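PDB 2Q04: acetoin utilization protein from Exiguobacterium sibiricum, which is probably a GNAT-family acetyltransferase linked to acetoin utilisation, with its acceptor substrate not established. Local coordinates for residues Thr134-Trp138 with Asp172-Ser177; Val25-Ala31 with Leu52-Ala57. All coordinates share one frame; numbering follows the deposited sequence.

Contact 1: residues Thr134-Trp138 with Asp172-Ser177; sequences TEYYW and DPEIAS. With CA (calcium ion), chain G; EDO (1,2-ethanediol), chain J.
Tyr-136 points its ring end at Ile-175 and Glu-174 on the short helix 173-176. Its CE1 lies 3.8 Å from Ile-175 CG1. The two side chains cross at about a right angle. Glu-174 reaches the same part of the ring with its CB. Its carboxylate plane is turned 59° from the ring, and OE1 stands 3.8 Å from Tyr-136 OH. The tyrosine CG sits beside its own backbone N and anti to the carbonyl carbon (chi1 -52°), and from there the ring spans the gap to the helix. With an alanine in place of Tyr-136, Ile-175 CG1 and Glu-174 CB would probably lose their aromatic partner, leaving a gap between loop and helix. Further along Ile-175, the terminal CD1 meets Thr-134 CG2 at 3.8 Å, again with the side chains crossing steeply. Trp-138 makes the outer, looser edge of the contact. Ser-177 OG comes to the rim of its indole near the ring plane, 4.2 Å from CZ3. Tyr-136 CB lies over one indole face, toward its rim.

No hydrogen bond joins the two segments. The helix is held from within. Asp-172 is its N-cap, and its OD2 accepts from Ile-175 N at 3.3 Å from above the carboxylate plane. Ser-177 OG donates to Glu-174 O at 2.8 Å. Thr-134 O binds a calcium ion at 2.5 Å, together with three waters and Gly-99 O.

The contact joins the end of strand 130-135 to helix 173-176. Strand 130-135 runs parallel to strand 95-103, consistent with the GNAT fold. Glu-135 pairs by backbone with Cys-182 of strand 182-187, while its side chain touches Met-156 and Met-160 of helix 149-162. Trp-87, from a loop, packs on both Thr-134 and Ile-175.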
loop_
_atom_site.group_PDB
_atom_site.type_symbol
_atom_site.label_atom_id
_atom_site.label_comp_id
_atom_site.label_asym_id
_atom_site.label_seq_id
_atom_site.Cartn_x
_atom_site.Cartn_y
_atom_site.Cartn_z
ATOM N N THR A 134 5.443 -1.721 -4.498
ATOM C CA THR A 134 6.505 -1.052 -5.226
ATOM C C THR A 134 6.500 0.417 -4.894
ATOM O O THR A 134 5.439 1.033 -4.823
ATOM C CB THR A 134 6.309 -1.191 -6.718
ATOM O OG1 THR A 134 4.986 -0.754 -7.066
ATOM C CG2 THR A 134 6.494 -2.631 -7.150
ATOM N N GLU A 135 7.690 0.984 -4.689
ATOM C CA GLU A 135 7.835 2.418 -4.366
ATOM C C GLU A 135 8.887 3.046 -5.280
ATOM O O GLU A 135 9.998 2.552 -5.373
ATOM C CB GLU A 135 8.237 2.595 -2.892
ATOM C CG GLU A 135 7.087 2.325 -1.883
ATOM C CD GLU A 135 6.026 3.439 -1.870
ATOM O OE1 GLU A 135 6.362 4.577 -2.243
ATOM O OE2 GLU A 135 4.855 3.167 -1.482
ATOM N N TYR A 136 8.507 4.128 -5.966
ATOM C CA TYR A 136 9.382 4.805 -6.902
ATOM C C TYR A 136 9.598 6.256 -6.476
ATOM O O TYR A 136 8.642 6.958 -6.144
ATOM C CB TYR A 136 8.771 4.788 -8.289
ATOM C CG TYR A 136 8.364 3.420 -8.767
ATOM C CD1 TYR A 136 9.191 2.682 -9.611
ATOM C CD2 TYR A 136 7.143 2.873 -8.405
ATOM C CE1 TYR A 136 8.809 1.423 -10.078
ATOM C CE2 TYR A 136 6.754 1.609 -8.858
ATOM C CZ TYR A 136 7.591 0.897 -9.698
ATOM O OH TYR A 136 7.208 -0.330 -10.162
ATOM N N TYR A 137 10.840 6.734 -6.598
ATOM C CA TYR A 137 11.204 8.089 -6.128
ATOM C C TYR A 137 10.298 9.186 -6.740
ATOM O O TYR A 137 10.081 10.240 -6.125
ATOM C CB TYR A 137 12.681 8.405 -6.461
ATOM C CG TYR A 137 12.864 9.044 -7.831
ATOM C CD1 TYR A 137 12.588 10.402 -8.030
ATOM C CD2 TYR A 137 13.267 8.291 -8.929
ATOM C CE1 TYR A 137 12.712 10.986 -9.277
ATOM C CE2 TYR A 137 13.416 8.879 -10.189
ATOM C CZ TYR A 137 13.116 10.221 -10.357
ATOM O OH TYR A 137 13.236 10.812 -11.603
ATOM N N TRP A 138 9.796 8.940 -7.957
ATOM C CA TRP A 138 9.048 9.975 -8.716
ATOM C C TRP A 138 7.576 10.213 -8.241
ATOM O O TRP A 138 6.848 11.003 -8.850
ATOM C CB TRP A 138 9.096 9.690 -10.241
ATOM C CG TRP A 138 8.685 8.278 -10.644
ATOM C CD1 TRP A 138 7.424 7.771 -10.668
ATOM C CD2 TRP A 138 9.544 7.237 -11.142
ATOM N NE1 TRP A 138 7.443 6.468 -11.107
ATOM C CE2 TRP A 138 8.734 6.124 -11.421
ATOM C CE3 TRP A 138 10.919 7.135 -11.352
ATOM C CZ2 TRP A 138 9.257 4.916 -11.905
ATOM C CZ3 TRP A 138 11.443 5.926 -11.838
ATOM C CH2 TRP A 138 10.614 4.846 -12.107
ATOM N N ASP A 172 13.687 -6.143 -11.918
ATOM C CA ASP A 172 12.681 -5.355 -12.617
ATOM C C ASP A 172 13.319 -4.062 -13.120
ATOM O O ASP A 172 13.874 -3.304 -12.336
ATOM C CB ASP A 172 11.517 -5.017 -11.689
ATOM C CG ASP A 172 10.451 -4.167 -12.374
ATOM O OD1 ASP A 172 9.920 -4.607 -13.417
ATOM O OD2 ASP A 172 10.127 -3.074 -11.852
ATOM N N PRO A 173 13.248 -3.813 -14.441
ATOM C CA PRO A 173 13.897 -2.644 -15.023
ATOM C C PRO A 173 13.527 -1.314 -14.340
ATOM O O PRO A 173 14.402 -0.526 -14.038
ATOM C CB PRO A 173 13.404 -2.656 -16.469
ATOM C CG PRO A 173 13.099 -4.064 -16.745
ATOM C CD PRO A 173 12.581 -4.631 -15.470
ATOM N N GLU A 174 12.241 -1.082 -14.115
ATOM C CA GLU A 174 11.785 0.191 -13.537
ATOM C C GLU A 174 12.329 0.399 -12.116
ATOM O O GLU A 174 12.847 1.471 -11.786
ATOM C CB GLU A 174 10.247 0.277 -13.520
ATOM C CG GLU A 174 9.613 0.665 -14.876
ATOM C CD GLU A 174 8.068 0.655 -14.841
ATOM O OE1 GLU A 174 7.494 0.783 -13.739
ATOM O OE2 GLU A 174 7.443 0.545 -15.911
ATOM N N ILE A 175 12.196 -0.609 -11.280
ATOM C CA ILE A 175 12.719 -0.530 -9.928
ATOM C C ILE A 175 14.241 -0.446 -9.927
ATOM O O ILE A 175 14.821 0.381 -9.225
ATOM C CB ILE A 175 12.268 -1.725 -9.089
ATOM C CG1 ILE A 175 10.798 -1.565 -8.723
ATOM C CG2 ILE A 175 13.117 -1.839 -7.816
ATOM C CD1 ILE A 175 10.213 -2.756 -8.096
ATOM N N ALA A 176 14.880 -1.265 -10.765
ATOM C CA ALA A 176 16.329 -1.322 -10.826
ATOM C C ALA A 176 16.941 -0.019 -11.334
ATOM O O ALA A 176 18.125 0.241 -11.111
ATOM C CB ALA A 176 16.766 -2.479 -11.703
ATOM N N SER A 177 16.137 0.801 -12.014
ATOM C CA SER A 177 16.649 2.014 -12.681
ATOM C C SER A 177 17.255 3.036 -11.700
ATOM O O SER A 177 17.980 3.942 -12.107
ATOM C CB SER A 177 15.531 2.698 -13.460
ATOM O OG SER A 177 14.685 3.433 -12.594
HETATM CA CA CA G . 3.054 1.505 -5.085
HETATM C C1 EDO J . 4.779 8.201 -0.834
HETATM O O1 EDO J . 5.537 7.061 -0.369
HETATM C C2 EDO J . 3.616 7.747 -1.693
HETATM O O2 EDO J . 3.165 8.831 -2.502
HETATM O O HOH W 1 2.736 -1.125 -5.015
HETATM O O HOH W 2 3.449 1.209 -2.700
HETATM O O HOH W 3 2.705 2.239 -7.684
#

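Contact 2: residues Val25-Ala31 with Leu52-Ala57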
loop_
_atom_site.group_PDB
_atom_site.type_symbol
_atom_site.label_atom_id
_atom_site.label_comp_id
_atom_site.label_asym_id
_atom_site.label_seq_id
_atom_site.Cartn_x
_atom_site.Cartn_y
_atom_site.Cartn_z
ATOM N N VAL A 25 -13.144 0.023 3.980
ATOM C CA VAL A 25 -14.352 0.845 3.848
ATOM C C VAL A 25 -15.038 0.532 2.521
ATOM O O VAL A 25 -14.382 0.428 1.489
ATOM C CB VAL A 25 -13.992 2.368 3.879
ATOM C CG1 VAL A 25 -15.239 3.216 3.826
ATOM C CG2 VAL A 25 -13.157 2.701 5.129
ATOM N N THR A 26 -16.355 0.396 2.548
ATOM C CA THR A 26 -17.107 0.069 1.336
ATOM C C THR A 26 -17.110 1.245 0.384
ATOM O O THR A 26 -16.909 2.387 0.795
ATOM C CB THR A 26 -18.558 -0.291 1.645
ATOM O OG1 THR A 26 -19.219 0.841 2.202
ATOM C CG2 THR A 26 -18.631 -1.458 2.615
ATOM N N SER A 27 -17.351 0.954 -0.895
ATOM C CA SER A 27 -17.430 1.984 -1.929
ATOM C C SER A 27 -18.514 3.003 -1.601
ATOM O O SER A 27 -18.289 4.216 -1.698
ATOM C CB SER A 27 -17.734 1.342 -3.286
ATOM O OG SER A 27 -16.757 0.396 -3.626
ATOM N N GLN A 28 -19.696 2.503 -1.223
ATOM C CA GLN A 28 -20.837 3.358 -0.916
ATOM C C GLN A 28 -20.469 4.410 0.116
ATOM O O GLN A 28 -20.777 5.587 -0.057
ATOM C CB GLN A 28 -22.016 2.518 -0.406
ATOM N N ILE A 29 -19.780 3.982 1.182
ATOM C CA ILE A 29 -19.404 4.891 2.264
ATOM C C ILE A 29 -18.244 5.821 1.847
ATOM O O ILE A 29 -18.249 7.003 2.175
ATOM C CB ILE A 29 -19.026 4.111 3.584
ATOM C CG1 ILE A 29 -20.301 3.712 4.372
ATOM C CG2 ILE A 29 -18.155 4.970 4.482
ATOM C CD1 ILE A 29 -20.994 2.462 3.873
ATOM N N LEU A 30 -17.264 5.278 1.122
ATOM C CA LEU A 30 -16.112 6.089 0.637
ATOM C C LEU A 30 -16.549 7.273 -0.206
ATOM O O LEU A 30 -15.917 8.329 -0.174
ATOM C CB LEU A 30 -15.150 5.237 -0.185
ATOM C CG LEU A 30 -14.051 4.509 0.574
ATOM C CD1 LEU A 30 -13.144 3.781 -0.410
ATOM C CD2 LEU A 30 -13.238 5.484 1.443
ATOM N N ALA A 31 -17.604 7.079 -1.001
ATOM C CA ALA A 31 -18.093 8.119 -1.907
ATOM C C ALA A 31 -18.649 9.326 -1.157
ATOM O O ALA A 31 -18.704 10.427 -1.701
ATOM C CB ALA A 31 -19.152 7.548 -2.832
ATOM N N LEU A 52 -10.116 5.460 -5.427
ATOM C CA LEU A 52 -10.239 4.726 -4.156
ATOM C C LEU A 52 -11.578 4.017 -4.089
ATOM O O LEU A 52 -11.660 2.862 -3.659
ATOM C CB LEU A 52 -10.100 5.683 -2.960
ATOM C CG LEU A 52 -8.769 6.449 -2.840
ATOM C CD1 LEU A 52 -8.820 7.416 -1.652
ATOM C CD2 LEU A 52 -7.576 5.494 -2.717
ATOM N N VAL A 53 -12.628 4.714 -4.511
ATOM C CA VAL A 53 -13.962 4.150 -4.537
ATOM C C VAL A 53 -13.996 2.909 -5.432
ATOM O O VAL A 53 -14.544 1.874 -5.050
ATOM C CB VAL A 53 -15.000 5.185 -5.055
ATOM C CG1 VAL A 53 -16.332 4.517 -5.324
ATOM C CG2 VAL A 53 -15.168 6.332 -4.047
ATOM N N GLU A 54 -13.384 3.017 -6.611
ATOM C CA GLU A 54 -13.346 1.915 -7.567
ATOM C C GLU A 54 -12.615 0.720 -7.018
ATOM O O GLU A 54 -13.041 -0.402 -7.203
ATOM C CB GLU A 54 -12.691 2.359 -8.859
ATOM C CG GLU A 54 -13.610 3.147 -9.767
ATOM C CD GLU A 54 -12.911 3.654 -10.998
ATOM O OE1 GLU A 54 -11.666 3.522 -11.077
ATOM O OE2 GLU A 54 -13.605 4.190 -11.892
ATOM N N ILE A 55 -11.489 0.961 -6.374
ATOM C CA ILE A 55 -10.730 -0.111 -5.762
ATOM C C ILE A 55 -11.575 -0.829 -4.703
ATOM O O ILE A 55 -11.632 -2.057 -4.678
ATOM C CB ILE A 55 -9.430 0.418 -5.113
ATOM C CG1 ILE A 55 -8.418 0.820 -6.200
ATOM C CG2 ILE A 55 -8.822 -0.640 -4.195
ATOM C CD1 ILE A 55 -7.191 1.584 -5.662
ATOM N N ALA A 56 -12.255 -0.050 -3.852
ATOM C CA ALA A 56 -13.106 -0.609 -2.796
ATOM C C ALA A 56 -14.187 -1.513 -3.367
ATOM O O ALA A 56 -14.624 -2.454 -2.710
ATOM C CB ALA A 56 -13.730 0.494 -2.002
ATOM N N ALA A 57 -14.616 -1.221 -4.597
ATOM C CA ALA A 57 -15.671 -1.992 -5.262
ATOM C C ALA A 57 -15.177 -3.342 -5.808
ATOM O O ALA A 57 -15.979 -4.177 -6.209
ATOM C CB ALA A 57 -16.285 -1.170 -6.389
#
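Ser-27 reaches across to the end of helix 45-56 and donates from OG to Val-53 O at 3.0 Å. The C=O...OG angle is 152°, and the hydroxyl lies only 17° from the carbonyl plane. With chi1 at -58° the OG stands beside its own backbone N, and this turns it to the neighbouring helix. The same oxygen lies 3.4 Å from Ala-56 CB and 3.2 Å from Ala-57 CB. Ala-57 N is also near, but the angle there is too poor for a hydrogen bond. The small alanines let the two backbones come close: the CA atoms of Ser-27 and Val-53 are 4.8 Å apart.

Apolar groups lie beside this bond. Leu-30 CD1 touches Ala-56 CB at 3.7 Å and comes equally near to Leu-52 O. Val-53 straddles the facing turn with its two methyls. CG1, anti to its backbone N, approaches Ser-27 CB, while CG2 reaches Leu-30 CB at 4.0 Å and the N of Ala-31. Val-25 O rests against Ala-56 CB at the start of the turn.

The short helix is capped at its start: Thr-26 is the N-cap, with OG1 accepting a weak bond from Ile-29 N. The backbone bond from Ala-31 N to Ser-27 O closes the turn that carries Ser-27 and Leu-30. His-49, one turn before Val-53 on helix 45-56, adds a second polar tie by donating NE2 to Leu-30 O.

This helix pair packs on the mixed sheet, consistent with the alpha/beta fold of the GNAT family. Leu-30 touches Ile-63 and Ile-65 of strand 62-68 and Ile-72 of strand 71-79. Leu-52 lies on Tyr-75 and Thr-77, and Val-25 is bound to Ile-63 through the backbone.

The two contacts lie on opposite sides of the chain's centre, with their own centres about 28 Å apart. Both are partly buried, and neither shares a helix or strand with the other. Contact 1 sets a strand end and loop against a short helix. It relies on aromatic and aliphatic side chains, has no hydrogen bond between its segments, and lies beside a calcium ion. Contact 2 sets helix against helix. Small residues bring the backbones close, and one serine hydroxyl ties them. The mixed sheet connects the regions: contact 2 packs on strands 62-68 and 71-79, whereas contact 1 begins on strand 130-135, beyond strand 95-103.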